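Local coordinates for protein V-type ATP synthase alpha chain (Nanoarchaeum equitans Kin4-M, PDB 5BN3) that binds adenosine-5'-diphosphate in a P-loop nucleotide-binding domain and is the A subunit of an archaeal V-type rotary complex, at residues A[203-208]-A[489-494]; A[236-241]-A[265-270]; A[219-224]-A[400-405]; A[450-455]-A[483-488]. All blocks are in the same frame, centred on the assembly; numbering follows the deposited sequence.

Contact 1: A[203-208]-A[489-494]. With ADP (adenosine-5'-diphosphate), chain C.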
loop_
_atom_site.group_PDB
_atom_site.type_symbol
_atom_site.label_atom_id
_atom_site.label_comp_id
_atom_site.label_asym_id
_atom_site.label_seq_id
_atom_site.Cartn_x
_atom_site.Cartn_y
_atom_site.Cartn_z
ATOM N N GLY A 203 5.126 -35.615 -20.603
ATOM C CA GLY A 203 3.923 -36.204 -21.160
ATOM C C GLY A 203 2.854 -35.145 -21.342
ATOM O O GLY A 203 1.767 -35.424 -21.852
ATOM N N THR A 204 3.167 -33.928 -20.905
ATOM C CA THR A 204 2.301 -32.773 -21.123
ATOM C C THR A 204 2.928 -31.894 -22.203
ATOM O O THR A 204 4.069 -31.450 -22.063
ATOM C CB THR A 204 2.108 -31.964 -19.826
ATOM O OG1 THR A 204 1.445 -32.777 -18.847
ATOM C CG2 THR A 204 1.267 -30.723 -20.090
ATOM N N ARG A 205 2.175 -31.649 -23.274
ATOM C CA ARG A 205 2.696 -30.985 -24.473
ATOM C C ARG A 205 3.330 -29.611 -24.234
ATOM O O ARG A 205 4.446 -29.353 -24.688
ATOM C CB ARG A 205 1.597 -30.879 -25.543
ATOM C CG ARG A 205 1.167 -32.227 -26.120
ATOM C CD ARG A 205 0.152 -32.068 -27.248
ATOM N NE ARG A 205 -1.173 -31.706 -26.754
ATOM C CZ ARG A 205 -2.091 -32.587 -26.369
ATOM N NH1 ARG A 205 -1.828 -33.884 -26.417
ATOM N NH2 ARG A 205 -3.271 -32.172 -25.934
ATOM N N VAL A 206 2.623 -28.733 -23.529
ATOM C CA VAL A 206 3.128 -27.382 -23.293
ATOM C C VAL A 206 4.440 -27.407 -22.504
ATOM O O VAL A 206 5.325 -26.580 -22.723
ATOM C CB VAL A 206 2.064 -26.480 -22.607
ATOM C CG1 VAL A 206 1.665 -27.038 -21.241
ATOM C CG2 VAL A 206 2.560 -25.049 -22.486
ATOM N N LEU A 207 4.578 -28.387 -21.616
ATOM C CA LEU A 207 5.788 -28.503 -20.805
ATOM C C LEU A 207 6.921 -29.221 -21.536
ATOM O O LEU A 207 8.083 -29.090 -21.160
ATOM C CB LEU A 207 5.490 -29.217 -19.485
ATOM C CG LEU A 207 4.461 -28.573 -18.558
ATOM C CD1 LEU A 207 4.502 -29.224 -17.185
ATOM C CD2 LEU A 207 4.706 -27.081 -18.448
ATOM N N ASP A 208 6.587 -29.981 -22.575
ATOM C CA ASP A 208 7.602 -30.753 -23.292
ATOM C C ASP A 208 8.211 -30.006 -24.477
ATOM O O ASP A 208 9.380 -30.203 -24.807
ATOM C CB ASP A 208 7.035 -32.106 -23.745
ATOM C CG ASP A 208 6.740 -33.034 -22.583
ATOM O OD1 ASP A 208 7.247 -32.776 -21.471
ATOM O OD2 ASP A 208 6.006 -34.027 -22.784
ATOM N N LEU A 489 -2.085 -26.785 -27.037
ATOM C CA LEU A 489 -1.759 -26.339 -25.684
ATOM C C LEU A 489 -2.685 -26.960 -24.641
ATOM O O LEU A 489 -2.226 -27.462 -23.612
ATOM C CB LEU A 489 -1.797 -24.811 -25.593
ATOM C CG LEU A 489 -0.788 -24.079 -26.477
ATOM C CD1 LEU A 489 -0.898 -22.572 -26.309
ATOM C CD2 LEU A 489 0.613 -24.542 -26.147
ATOM N N GLN A 490 -3.987 -26.932 -24.909
ATOM C CA GLN A 490 -4.957 -27.545 -24.008
ATOM C C GLN A 490 -4.784 -29.057 -23.973
ATOM O O GLN A 490 -4.539 -29.691 -25.003
ATOM C CB GLN A 490 -6.390 -27.183 -24.418
ATOM C CG GLN A 490 -6.797 -25.757 -24.067
ATOM C CD GLN A 490 -8.226 -25.439 -24.470
ATOM O OE1 GLN A 490 -9.052 -26.338 -24.634
ATOM N NE2 GLN A 490 -8.521 -24.155 -24.634
ATOM N N GLN A 491 -4.910 -29.626 -22.779
ATOM C CA GLN A 491 -4.754 -31.063 -22.595
ATOM C C GLN A 491 -5.592 -31.529 -21.407
ATOM O O GLN A 491 -5.355 -31.119 -20.267
ATOM C CB GLN A 491 -3.276 -31.420 -22.398
ATOM C CG GLN A 491 -2.991 -32.917 -22.382
ATOM C CD GLN A 491 -1.516 -33.238 -22.530
ATOM O OE1 GLN A 491 -0.716 -32.387 -22.924
ATOM N NE2 GLN A 491 -1.149 -34.476 -22.216
ATOM N N ASP A 492 -6.579 -32.377 -21.684
ATOM C CA ASP A 492 -7.512 -32.848 -20.663
ATOM C C ASP A 492 -6.871 -33.944 -19.814
ATOM O O ASP A 492 -6.630 -35.055 -20.288
ATOM C CB ASP A 492 -8.793 -33.372 -21.322
ATOM C CG ASP A 492 -9.935 -33.547 -20.337
ATOM O OD1 ASP A 492 -9.687 -33.591 -19.113
ATOM O OD2 ASP A 492 -11.093 -33.649 -20.791
ATOM N N ALA A 493 -6.605 -33.626 -18.550
ATOM C CA ALA A 493 -5.959 -34.564 -17.636
ATOM C C ALA A 493 -6.852 -35.750 -17.294
ATOM O O ALA A 493 -6.372 -36.778 -16.813
ATOM C CB ALA A 493 -5.550 -33.849 -16.371
ATOM N N PHE A 494 -8.151 -35.599 -17.529
ATOM C CA PHE A 494 -9.111 -36.624 -17.137
ATOM C C PHE A 494 -9.846 -37.233 -18.329
ATOM O O PHE A 494 -10.954 -37.752 -18.192
ATOM C CB PHE A 494 -10.084 -36.063 -16.099
ATOM C CG PHE A 494 -9.396 -35.371 -14.956
ATOM C CD1 PHE A 494 -8.597 -36.090 -14.079
ATOM C CD2 PHE A 494 -9.529 -34.005 -14.769
ATOM C CE1 PHE A 494 -7.950 -35.460 -13.031
ATOM C CE2 PHE A 494 -8.886 -33.366 -13.721
ATOM C CZ PHE A 494 -8.095 -34.097 -12.850
HETATM P PB ADP C . -4.946 -25.493 -7.701
HETATM O O1B ADP C . -4.116 -24.523 -8.500
HETATM O O2B ADP C . -4.187 -26.677 -7.168
HETATM O O3B ADP C . -5.851 -24.824 -6.699
HETATM P PA ADP C . -6.254 -27.655 -9.081
HETATM O O1A ADP C . -5.015 -28.358 -9.552
HETATM O O2A ADP C . -7.019 -28.197 -7.901
HETATM O O3A ADP C . -5.930 -26.093 -8.834
HETATM O "O5'" ADP C . -7.263 -27.555 -10.332
HETATM C "C5'" ADP C . -8.444 -26.761 -10.232
HETATM C "C4'" ADP C . -9.522 -27.307 -11.161
HETATM O "O4'" ADP C . -9.082 -27.245 -12.524
HETATM C "C3'" ADP C . -9.807 -28.760 -10.824
HETATM O "O3'" ADP C . -11.210 -28.927 -10.602
HETATM C "C2'" ADP C . -9.358 -29.539 -12.041
HETATM O "O2'" ADP C . -10.297 -30.558 -12.384
HETATM C "C1'" ADP C . -9.246 -28.515 -13.157
HETATM N N9 ADP C . -8.070 -28.826 -14.004
HETATM C C8 ADP C . -6.813 -28.384 -13.812
HETATM N N7 ADP C . -5.978 -28.861 -14.770
HETATM C C5 ADP C . -6.710 -29.625 -15.604
HETATM C C6 ADP C . -6.450 -30.422 -16.824
HETATM N N6 ADP C . -5.206 -30.498 -17.365
HETATM N N1 ADP C . -7.503 -31.064 -17.380
HETATM C C2 ADP C . -8.742 -30.994 -16.854
HETATM N N3 ADP C . -9.048 -30.291 -15.750
HETATM C C4 ADP C . -8.089 -29.596 -15.094
HETATM O O HOH W 1 -0.333 -29.327 -22.837
#

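Contact 2: A[236-241]-A[265-270]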
loop_
_atom_site.group_PDB
_atom_site.type_symbol
_atom_site.label_atom_id
_atom_site.label_comp_id
_atom_site.label_asym_id
_atom_site.label_seq_id
_atom_site.Cartn_x
_atom_site.Cartn_y
_atom_site.Cartn_z
ATOM N N ILE A 236 2.390 -34.650 -14.078
ATOM C CA ILE A 236 3.823 -34.887 -14.177
ATOM C C ILE A 236 4.189 -36.147 -13.394
ATOM O O ILE A 236 4.898 -37.007 -13.901
ATOM C CB ILE A 236 4.634 -33.680 -13.660
ATOM C CG1 ILE A 236 4.362 -32.449 -14.530
ATOM C CG2 ILE A 236 6.117 -33.997 -13.646
ATOM C CD1 ILE A 236 5.015 -31.179 -14.022
ATOM N N ALA A 237 3.687 -36.264 -12.169
ATOM C CA ALA A 237 3.944 -37.447 -11.350
ATOM C C ALA A 237 3.468 -38.734 -12.032
ATOM O O ALA A 237 4.064 -39.795 -11.850
ATOM C CB ALA A 237 3.295 -37.292 -9.989
ATOM N N LYS A 238 2.398 -38.631 -12.820
ATOM C CA LYS A 238 1.852 -39.776 -13.550
ATOM C C LYS A 238 2.720 -40.218 -14.719
ATOM O O LYS A 238 3.131 -41.375 -14.795
ATOM C CB LYS A 238 0.464 -39.443 -14.110
ATOM C CG LYS A 238 -0.702 -39.611 -13.156
ATOM C CD LYS A 238 -2.013 -39.427 -13.917
ATOM C CE LYS A 238 -3.144 -38.992 -13.005
ATOM N NZ LYS A 238 -4.361 -38.638 -13.787
ATOM N N TRP A 239 2.980 -39.295 -15.640
ATOM C CA TRP A 239 3.530 -39.663 -16.945
ATOM C C TRP A 239 4.988 -39.285 -17.196
ATOM O O TRP A 239 5.510 -39.550 -18.278
ATOM C CB TRP A 239 2.672 -39.067 -18.067
ATOM C CG TRP A 239 1.193 -39.319 -17.940
ATOM C CD1 TRP A 239 0.195 -38.386 -17.996
ATOM C CD2 TRP A 239 0.546 -40.585 -17.746
ATOM N NE1 TRP A 239 -1.028 -38.992 -17.848
ATOM C CE2 TRP A 239 -0.842 -40.341 -17.692
ATOM C CE3 TRP A 239 1.004 -41.899 -17.613
ATOM C CZ2 TRP A 239 -1.774 -41.366 -17.510
ATOM C CZ3 TRP A 239 0.081 -42.910 -17.431
ATOM C CH2 TRP A 239 -1.291 -42.640 -17.382
ATOM N N ALA A 240 5.646 -38.660 -16.224
ATOM C CA ALA A 240 7.027 -38.220 -16.435
ATOM C C ALA A 240 7.966 -39.377 -16.755
ATOM O O ALA A 240 7.863 -40.462 -16.178
ATOM C CB ALA A 240 7.547 -37.451 -15.238
ATOM N N ASP A 241 8.878 -39.130 -17.689
ATOM C CA ASP A 241 9.919 -40.087 -18.021
ATOM C C ASP A 241 10.932 -40.063 -16.879
ATOM O O ASP A 241 11.832 -39.221 -16.846
ATOM C CB ASP A 241 10.569 -39.696 -19.348
ATOM C CG ASP A 241 11.429 -40.800 -19.931
ATOM O OD1 ASP A 241 11.366 -41.942 -19.429
ATOM O OD2 ASP A 241 12.164 -40.521 -20.902
ATOM N N PRO A 265 -2.534 -46.902 -8.446
ATOM C CA PRO A 265 -2.490 -48.363 -8.599
ATOM C C PRO A 265 -3.250 -48.885 -9.823
ATOM O O PRO A 265 -3.022 -50.029 -10.221
ATOM C CB PRO A 265 -3.162 -48.867 -7.318
ATOM C CG PRO A 265 -2.899 -47.801 -6.318
ATOM C CD PRO A 265 -2.983 -46.513 -7.093
ATOM N N LYS A 266 -4.132 -48.071 -10.403
ATOM C CA LYS A 266 -4.913 -48.489 -11.569
ATOM C C LYS A 266 -4.244 -48.110 -12.884
ATOM O O LYS A 266 -4.637 -48.588 -13.948
ATOM C CB LYS A 266 -6.303 -47.852 -11.556
ATOM C CG LYS A 266 -7.134 -48.080 -10.312
ATOM C CD LYS A 266 -8.530 -47.511 -10.538
ATOM C CE LYS A 266 -9.215 -47.129 -9.238
ATOM N NZ LYS A 266 -10.451 -46.341 -9.501
ATOM N N LEU A 267 -3.250 -47.231 -12.811
ATOM C CA LEU A 267 -2.612 -46.707 -14.014
ATOM C C LEU A 267 -1.321 -47.447 -14.339
ATOM O O LEU A 267 -0.613 -47.903 -13.440
ATOM C CB LEU A 267 -2.339 -45.209 -13.863
ATOM C CG LEU A 267 -3.579 -44.337 -13.661
ATOM C CD1 LEU A 267 -3.199 -42.886 -13.426
ATOM C CD2 LEU A 267 -4.508 -44.454 -14.857
ATOM N N LYS A 268 -1.022 -47.562 -15.629
ATOM C CA LYS A 268 0.152 -48.297 -16.086
ATOM C C LYS A 268 1.205 -47.366 -16.681
ATOM O O LYS A 268 0.890 -46.497 -17.496
ATOM C CB LYS A 268 -0.259 -49.350 -17.120
ATOM C CG LYS A 268 -1.252 -50.386 -16.605
ATOM C CD LYS A 268 -0.587 -51.349 -15.631
ATOM C CE LYS A 268 -1.583 -52.336 -15.036
ATOM N NZ LYS A 268 -2.520 -51.682 -14.082
ATOM N N ASP A 269 2.455 -47.554 -16.262
ATOM C CA ASP A 269 3.593 -46.830 -16.823
ATOM C C ASP A 269 3.688 -47.135 -18.314
ATOM O O ASP A 269 3.718 -48.299 -18.710
ATOM C CB ASP A 269 4.877 -47.266 -16.111
ATOM C CG ASP A 269 6.066 -46.360 -16.403
ATOM O OD1 ASP A 269 6.121 -45.734 -17.482
ATOM O OD2 ASP A 269 6.966 -46.290 -15.541
ATOM N N PRO A 270 3.715 -46.087 -19.152
ATOM C CA PRO A 270 3.825 -46.273 -20.604
ATOM C C PRO A 270 5.220 -46.716 -21.042
ATOM O O PRO A 270 5.444 -46.909 -22.239
ATOM C CB PRO A 270 3.525 -44.874 -21.163
ATOM C CG PRO A 270 2.835 -44.142 -20.051
ATOM C CD PRO A 270 3.440 -44.686 -18.796
#

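Contact 3: A[219-224]-A[400-405]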
loop_
_atom_site.group_PDB
_atom_site.type_symbol
_atom_site.label_atom_id
_atom_site.label_comp_id
_atom_site.label_asym_id
_atom_site.label_seq_id
_atom_site.Cartn_x
_atom_site.Cartn_y
_atom_site.Cartn_z
ATOM N N ALA A 219 11.825 -26.207 -11.855
ATOM C CA ALA A 219 10.814 -25.278 -12.346
ATOM C C ALA A 219 9.880 -24.848 -11.229
ATOM O O ALA A 219 9.657 -25.593 -10.272
ATOM C CB ALA A 219 10.016 -25.905 -13.475
ATOM N N ALA A 220 9.330 -23.646 -11.362
ATOM C CA ALA A 220 8.325 -23.150 -10.430
ATOM C C ALA A 220 6.954 -23.127 -11.101
ATOM O O ALA A 220 6.841 -22.785 -12.281
ATOM C CB ALA A 220 8.696 -21.764 -9.945
ATOM N N VAL A 221 5.915 -23.490 -10.349
ATOM C CA VAL A 221 4.542 -23.450 -10.852
ATOM C C VAL A 221 3.664 -22.598 -9.940
ATOM O O VAL A 221 2.955 -23.124 -9.084
ATOM C CB VAL A 221 3.923 -24.866 -10.964
ATOM C CG1 VAL A 221 2.608 -24.817 -11.736
ATOM C CG2 VAL A 221 4.883 -25.828 -11.643
ATOM N N PRO A 222 3.727 -21.267 -10.102
ATOM C CA PRO A 222 2.863 -20.397 -9.300
ATOM C C PRO A 222 1.525 -20.158 -9.985
ATOM O O PRO A 222 1.452 -20.144 -11.218
ATOM C CB PRO A 222 3.656 -19.090 -9.235
ATOM C CG PRO A 222 4.401 -19.057 -10.533
ATOM C CD PRO A 222 4.720 -20.500 -10.877
ATOM N N GLY A 223 0.479 -19.978 -9.184
ATOM C CA GLY A 223 -0.847 -19.694 -9.698
ATOM C C GLY A 223 -1.800 -19.379 -8.563
ATOM O O GLY A 223 -1.545 -19.748 -7.419
ATOM N N PRO A 224 -2.901 -18.678 -8.865
ATOM C CA PRO A 224 -3.932 -18.433 -7.849
ATOM C C PRO A 224 -4.690 -19.721 -7.552
ATOM O O PRO A 224 -4.484 -20.712 -8.258
ATOM C CB PRO A 224 -4.861 -17.423 -8.530
ATOM C CG PRO A 224 -4.661 -17.658 -9.998
ATOM C CD PRO A 224 -3.210 -18.024 -10.149
ATOM N N ALA A 400 13.078 -22.668 -14.805
ATOM C CA ALA A 400 11.912 -22.329 -15.618
ATOM C C ALA A 400 10.741 -21.816 -14.798
ATOM O O ALA A 400 10.570 -22.188 -13.634
ATOM C CB ALA A 400 11.469 -23.521 -16.447
ATOM N N LEU A 401 9.934 -20.968 -15.428
ATOM C CA LEU A 401 8.675 -20.515 -14.851
ATOM C C LEU A 401 7.512 -21.110 -15.632
ATOM O O LEU A 401 7.336 -20.814 -16.815
ATOM C CB LEU A 401 8.587 -18.984 -14.886
ATOM C CG LEU A 401 7.222 -18.344 -14.610
ATOM C CD1 LEU A 401 6.721 -18.753 -13.242
ATOM C CD2 LEU A 401 7.283 -16.824 -14.720
ATOM N N TRP A 402 6.728 -21.957 -14.976
ATOM C CA TRP A 402 5.499 -22.472 -15.571
ATOM C C TRP A 402 4.318 -21.748 -14.929
ATOM O O TRP A 402 3.674 -22.266 -14.016
ATOM C CB TRP A 402 5.403 -23.989 -15.378
ATOM C CG TRP A 402 6.468 -24.747 -16.137
ATOM C CD1 TRP A 402 7.181 -24.297 -17.212
ATOM C CD2 TRP A 402 6.945 -26.079 -15.868
ATOM N NE1 TRP A 402 8.064 -25.266 -17.633
ATOM C CE2 TRP A 402 7.940 -26.362 -16.830
ATOM C CE3 TRP A 402 6.626 -27.049 -14.917
ATOM C CZ2 TRP A 402 8.619 -27.588 -16.860
ATOM C CZ3 TRP A 402 7.301 -28.265 -14.951
ATOM C CH2 TRP A 402 8.286 -28.521 -15.917
ATOM N N ALA A 403 4.045 -20.539 -15.414
ATOM C CA ALA A 403 3.065 -19.653 -14.781
ATOM C C ALA A 403 1.627 -19.990 -15.146
ATOM O O ALA A 403 1.276 -20.071 -16.326
ATOM C CB ALA A 403 3.359 -18.208 -15.134
ATOM N N LEU A 404 0.786 -20.157 -14.131
ATOM C CA LEU A 404 -0.622 -20.448 -14.364
ATOM C C LEU A 404 -1.448 -19.161 -14.348
ATOM O O LEU A 404 -1.170 -18.242 -13.577
ATOM C CB LEU A 404 -1.143 -21.462 -13.344
ATOM C CG LEU A 404 -0.451 -22.823 -13.435
ATOM C CD1 LEU A 404 -0.999 -23.793 -12.405
ATOM C CD2 LEU A 404 -0.609 -23.401 -14.831
ATOM N N ASP A 405 -2.460 -19.103 -15.207
ATOM C CA ASP A 405 -3.155 -17.848 -15.474
ATOM C C ASP A 405 -4.651 -17.907 -15.161
ATOM O O ASP A 405 -5.360 -18.799 -15.633
ATOM C CB ASP A 405 -2.925 -17.453 -16.935
ATOM C CG ASP A 405 -3.414 -16.062 -17.246
ATOM O OD1 ASP A 405 -2.708 -15.088 -16.906
ATOM O OD2 ASP A 405 -4.500 -15.942 -17.845
#

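Contact 4: A[450-455]-A[483-488]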
loop_
_atom_site.group_PDB
_atom_site.type_symbol
_atom_site.label_atom_id
_atom_site.label_comp_id
_atom_site.label_asym_id
_atom_site.label_seq_id
_atom_site.Cartn_x
_atom_site.Cartn_y
_atom_site.Cartn_z
ATOM N N ALA A 450 5.381 -17.272 -32.337
ATOM C CA ALA A 450 5.137 -16.086 -33.156
ATOM C C ALA A 450 3.647 -15.836 -33.379
ATOM O O ALA A 450 3.192 -14.692 -33.351
ATOM C CB ALA A 450 5.864 -16.204 -34.489
ATOM N N ILE A 451 2.894 -16.909 -33.604
ATOM C CA ILE A 451 1.456 -16.810 -33.841
ATOM C C ILE A 451 0.692 -16.422 -32.573
ATOM O O ILE A 451 -0.188 -15.560 -32.609
ATOM C CB ILE A 451 0.900 -18.135 -34.422
ATOM C CG1 ILE A 451 1.417 -18.345 -35.849
ATOM C CG2 ILE A 451 -0.617 -18.146 -34.406
ATOM C CD1 ILE A 451 1.137 -19.727 -36.404
ATOM N N LEU A 452 1.034 -17.058 -31.455
ATOM C CA LEU A 452 0.405 -16.758 -30.171
ATOM C C LEU A 452 0.667 -15.314 -29.745
ATOM O O LEU A 452 -0.204 -14.659 -29.171
ATOM C CB LEU A 452 0.900 -17.730 -29.096
ATOM C CG LEU A 452 0.502 -19.195 -29.295
ATOM C CD1 LEU A 452 1.269 -20.110 -28.354
ATOM C CD2 LEU A 452 -0.989 -19.362 -29.090
ATOM N N LYS A 453 1.869 -14.823 -30.035
ATOM C CA LYS A 453 2.231 -13.443 -29.726
ATOM C C LYS A 453 1.460 -12.466 -30.609
ATOM O O LYS A 453 0.933 -11.466 -30.124
ATOM C CB LYS A 453 3.740 -13.235 -29.893
ATOM C CG LYS A 453 4.208 -11.787 -29.748
ATOM C CD LYS A 453 3.913 -11.224 -28.357
ATOM C CE LYS A 453 4.500 -9.825 -28.192
ATOM N NZ LYS A 453 4.284 -9.283 -26.821
ATOM N N ARG A 454 1.389 -12.770 -31.902
ATOM C CA ARG A 454 0.685 -11.916 -32.856
ATOM C C ARG A 454 -0.807 -11.863 -32.545
ATOM O O ARG A 454 -1.422 -10.799 -32.608
ATOM C CB ARG A 454 0.912 -12.404 -34.290
ATOM C CG ARG A 454 0.400 -11.447 -35.363
ATOM C CD ARG A 454 1.344 -10.265 -35.551
ATOM N NE ARG A 454 0.757 -9.194 -36.354
ATOM C CZ ARG A 454 0.279 -8.062 -35.847
ATOM N NH1 ARG A 454 0.322 -7.855 -34.538
ATOM N NH2 ARG A 454 -0.238 -7.137 -36.643
ATOM N N GLU A 455 -1.384 -13.012 -32.205
ATOM C CA GLU A 455 -2.780 -13.073 -31.783
ATOM C C GLU A 455 -3.004 -12.193 -30.558
ATOM O O GLU A 455 -4.009 -11.488 -30.463
ATOM C CB GLU A 455 -3.190 -14.519 -31.472
ATOM C CG GLU A 455 -4.610 -14.654 -30.926
ATOM C CD GLU A 455 -4.975 -16.082 -30.557
ATOM O OE1 GLU A 455 -4.186 -16.742 -29.847
ATOM O OE2 GLU A 455 -6.060 -16.544 -30.976
ATOM N N ILE A 483 -6.398 -22.735 -33.071
ATOM C CA ILE A 483 -6.034 -24.125 -33.332
ATOM C C ILE A 483 -4.919 -24.594 -32.397
ATOM O O ILE A 483 -4.972 -25.700 -31.856
ATOM C CB ILE A 483 -5.587 -24.319 -34.797
ATOM C CG1 ILE A 483 -6.737 -23.996 -35.754
ATOM C CG2 ILE A 483 -5.110 -25.741 -35.033
ATOM C CD1 ILE A 483 -6.365 -24.136 -37.215
ATOM N N ILE A 484 -3.911 -23.747 -32.215
ATOM C CA ILE A 484 -2.796 -24.060 -31.330
ATOM C C ILE A 484 -3.264 -24.152 -29.876
ATOM O O ILE A 484 -2.877 -25.070 -29.149
ATOM C CB ILE A 484 -1.668 -23.011 -31.470
ATOM C CG1 ILE A 484 -1.039 -23.098 -32.866
ATOM C CG2 ILE A 484 -0.605 -23.212 -30.402
ATOM C CD1 ILE A 484 -0.224 -21.880 -33.260
ATOM N N ARG A 485 -4.106 -23.209 -29.460
ATOM C CA ARG A 485 -4.627 -23.197 -28.095
ATOM C C ARG A 485 -5.553 -24.378 -27.807
ATOM O O ARG A 485 -5.368 -25.085 -26.818
ATOM C CB ARG A 485 -5.340 -21.872 -27.798
ATOM C CG ARG A 485 -4.397 -20.693 -27.579
ATOM C CD ARG A 485 -5.147 -19.415 -27.206
ATOM N NE ARG A 485 -5.854 -18.822 -28.340
ATOM C CZ ARG A 485 -7.156 -18.957 -28.564
ATOM N NH1 ARG A 485 -7.905 -19.663 -27.729
ATOM N NH2 ARG A 485 -7.714 -18.383 -29.621
ATOM N N GLU A 486 -6.538 -24.597 -28.674
ATOM C CA GLU A 486 -7.549 -25.629 -28.435
ATOM C C GLU A 486 -7.118 -27.033 -28.859
ATOM O O GLU A 486 -7.662 -28.022 -28.371
ATOM C CB GLU A 486 -8.875 -25.262 -29.121
ATOM C CG GLU A 486 -9.571 -24.037 -28.539
ATOM C CD GLU A 486 -10.902 -23.741 -29.213
ATOM O OE1 GLU A 486 -11.287 -24.486 -30.139
ATOM O OE2 GLU A 486 -11.566 -22.760 -28.814
ATOM N N GLY A 487 -6.148 -27.121 -29.764
ATOM C CA GLY A 487 -5.734 -28.408 -30.295
ATOM C C GLY A 487 -4.377 -28.903 -29.832
ATOM O O GLY A 487 -4.077 -30.090 -29.956
ATOM N N PHE A 488 -3.556 -28.004 -29.292
ATOM C CA PHE A 488 -2.202 -28.368 -28.885
ATOM C C PHE A 488 -1.897 -28.044 -27.419
ATOM O O PHE A 488 -1.488 -28.919 -26.655
ATOM C CB PHE A 488 -1.178 -27.690 -29.798
ATOM C CG PHE A 488 0.238 -28.100 -29.529
ATOM C CD1 PHE A 488 0.699 -29.340 -29.938
ATOM C CD2 PHE A 488 1.110 -27.243 -28.875
ATOM C CE1 PHE A 488 2.003 -29.723 -29.694
ATOM C CE2 PHE A 488 2.416 -27.621 -28.629
ATOM C CZ PHE A 488 2.864 -28.863 -29.038
#

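Contact 1: A[203-208]-A[489-494]
The Q491 side-chain amide pairs with backbone at the start of helix 205-210 through both its oxygen and its nitrogen. OE1 accepts from R205 N at 3.0 Å, almost straight at 171°, while NE2 donates in the carbonyl plane to G203 O at 3.1 Å. CG lies opposite the backbone N (chi1 -172°), and the extended chain carries the amide across to the helix start. R205 then folds back over it: its guanidinium stacks on the amide, planes 18° apart, and Q490 O meets the guanidinium edge, in its plane, 2.9 Å from R205 NH2. Outside the segments, R205 NE bonds to F488 O and NH2 forms a salt bridge with D498. A water joins V206 N, L489 O and Q491 OE1. ADP N6 donates to Q491 O, and A493 N donates to ADP N1 at 3.0 Å. Q491 is thus one link between adenine and helix 205-210; the two bonds to OE1 and the one from NE2 hold its amide against rotation.

Contact 2: A[236-241]-A[265-270]
The end of helix 229-239, at W239, is set against an irregular chain carrying L267, K268 and P270; the nearest CA atoms, those of W239 and D269, are 7.2 Å apart. The space between is filled by side chains and, at K268, a backbone carbonyl. The indole of W239 meets the loop with its six-membered ring: K268 O lies in the ring plane at the edge, 3.7 Å from CZ3, while P270 CG sits obliquely 3.8 Å from CE3, the two side chains crossing at about a right angle. In the P-loop NTPase fold of this domain, helix 229-239 is the one that follows the phosphate-binding loop, and 265-270 lies between helix 254-263 and strand 280-285, so the contact joins the far end of the first to that connection. L267 CD1 rests on the aliphatic part of K238, 3.7 Å from CD. The K238 chain runs extended past this methyl, and its NZ bonds to Q235 OE1. K238 CB lies over one face of the W239 ring, toward its rim, and the indole NE1 is taken by S499 OG.

Contact 3: A[219-224]-A[400-405]
W402, A219 and L404 give up the most surface, and each takes its place along two nearly parallel backbones, their directions 19° apart. A219 CB stands over the six-membered ring of W402, 3.7 Å from its centroid and 4° off the normal, a CH-pi contact in which the methyl sits squarely over the face. V221 CG2 meets the same ring at its edge, 3.9 Å from CE3. The indole NE1 is held by F211 O. Backbone bonds set this register: A220 N donates to A400 O, W402 N to A220 O at 2.8 Å, and L404 N to P222 O at 3.0 Å. Strand 218-222 belongs to the mixed core sheet of the P-loop domain, where it runs parallel to strand 370-379, and it leads into what fits a Walker A P-loop, starting at G223. A219, V221 and G223 bond to 370-379, while A220 and P222 bond to 400-405 on the other edge. L404 CB packs against G223 CA at 4.1 Å, and its CD1 against V221 CG1 at 3.8 Å. P222 CD and CG take L401 CD1, each at 3.6 Å.

Contact 4: A[450-455]-A[483-488]
E455 and R485 form a two-pronged salt bridge between helices 441-458 and 472-489 of the helical C-terminal domain of this V/A-type subunit. R485 presents its guanidinium side-on, NE to E455 OE1 at 3.1 Å and NH2 to OE2 at 2.8 Å. Both oxygens are met on their syn sides, though the carboxylate and guanidinium planes are turned 37° apart rather than coplanar. Two bonds, one to each oxygen, fix the rotation of both groups, and the ion pair would be expected to favour the charged forms. E455 stretches out fully, its CG trans to N (chi1 176°), toward an R485 chain bent at chi3. Beside the bridge the L452 and R485 side chains slide past each other in opposite directions, L452 CD2 4.0 Å from R485 CG; CD2 also touches I484 CG2. Further along, I451 CG2 is 3.9 Å from I484 CD1. Segments 450-455 and 483-488 run at 122° to each other, axes 11.0 Å apart. Y517 of helix 503-523 covers I451, while H413 and Y419 lie against R485. Outermost, K453 NZ forms a salt bridge with D308 OD1 of the neighbouring NEQ263 chain.

How the contacts relate
Contact 1 spans the longest loop, and the other three are nested within it along the chain; contact 2 is nested in contact 3, and contact 4 follows both. Contacts 2 and 3 belong to the nucleotide-binding domain: strand 218-222 leads through the P-loop to helix 229-239, and the two centres lie 22 Å apart. I236 of contact 2 packs on W402 of contact 3, as L207 of contact 1 packs on both. Contact 4 sits wholly in the C-terminal helices, 14 Å from contact 1 by centres, and helix 472-489 runs directly from one into the other. Contacts 2 and 4 do not touch (centres 28 Å apart, nearest atoms about 13 Å). Contact 1 therefore joins the two domains: here the adenine is met by the loop after helix 472-489 and the phosphates by the P-loop.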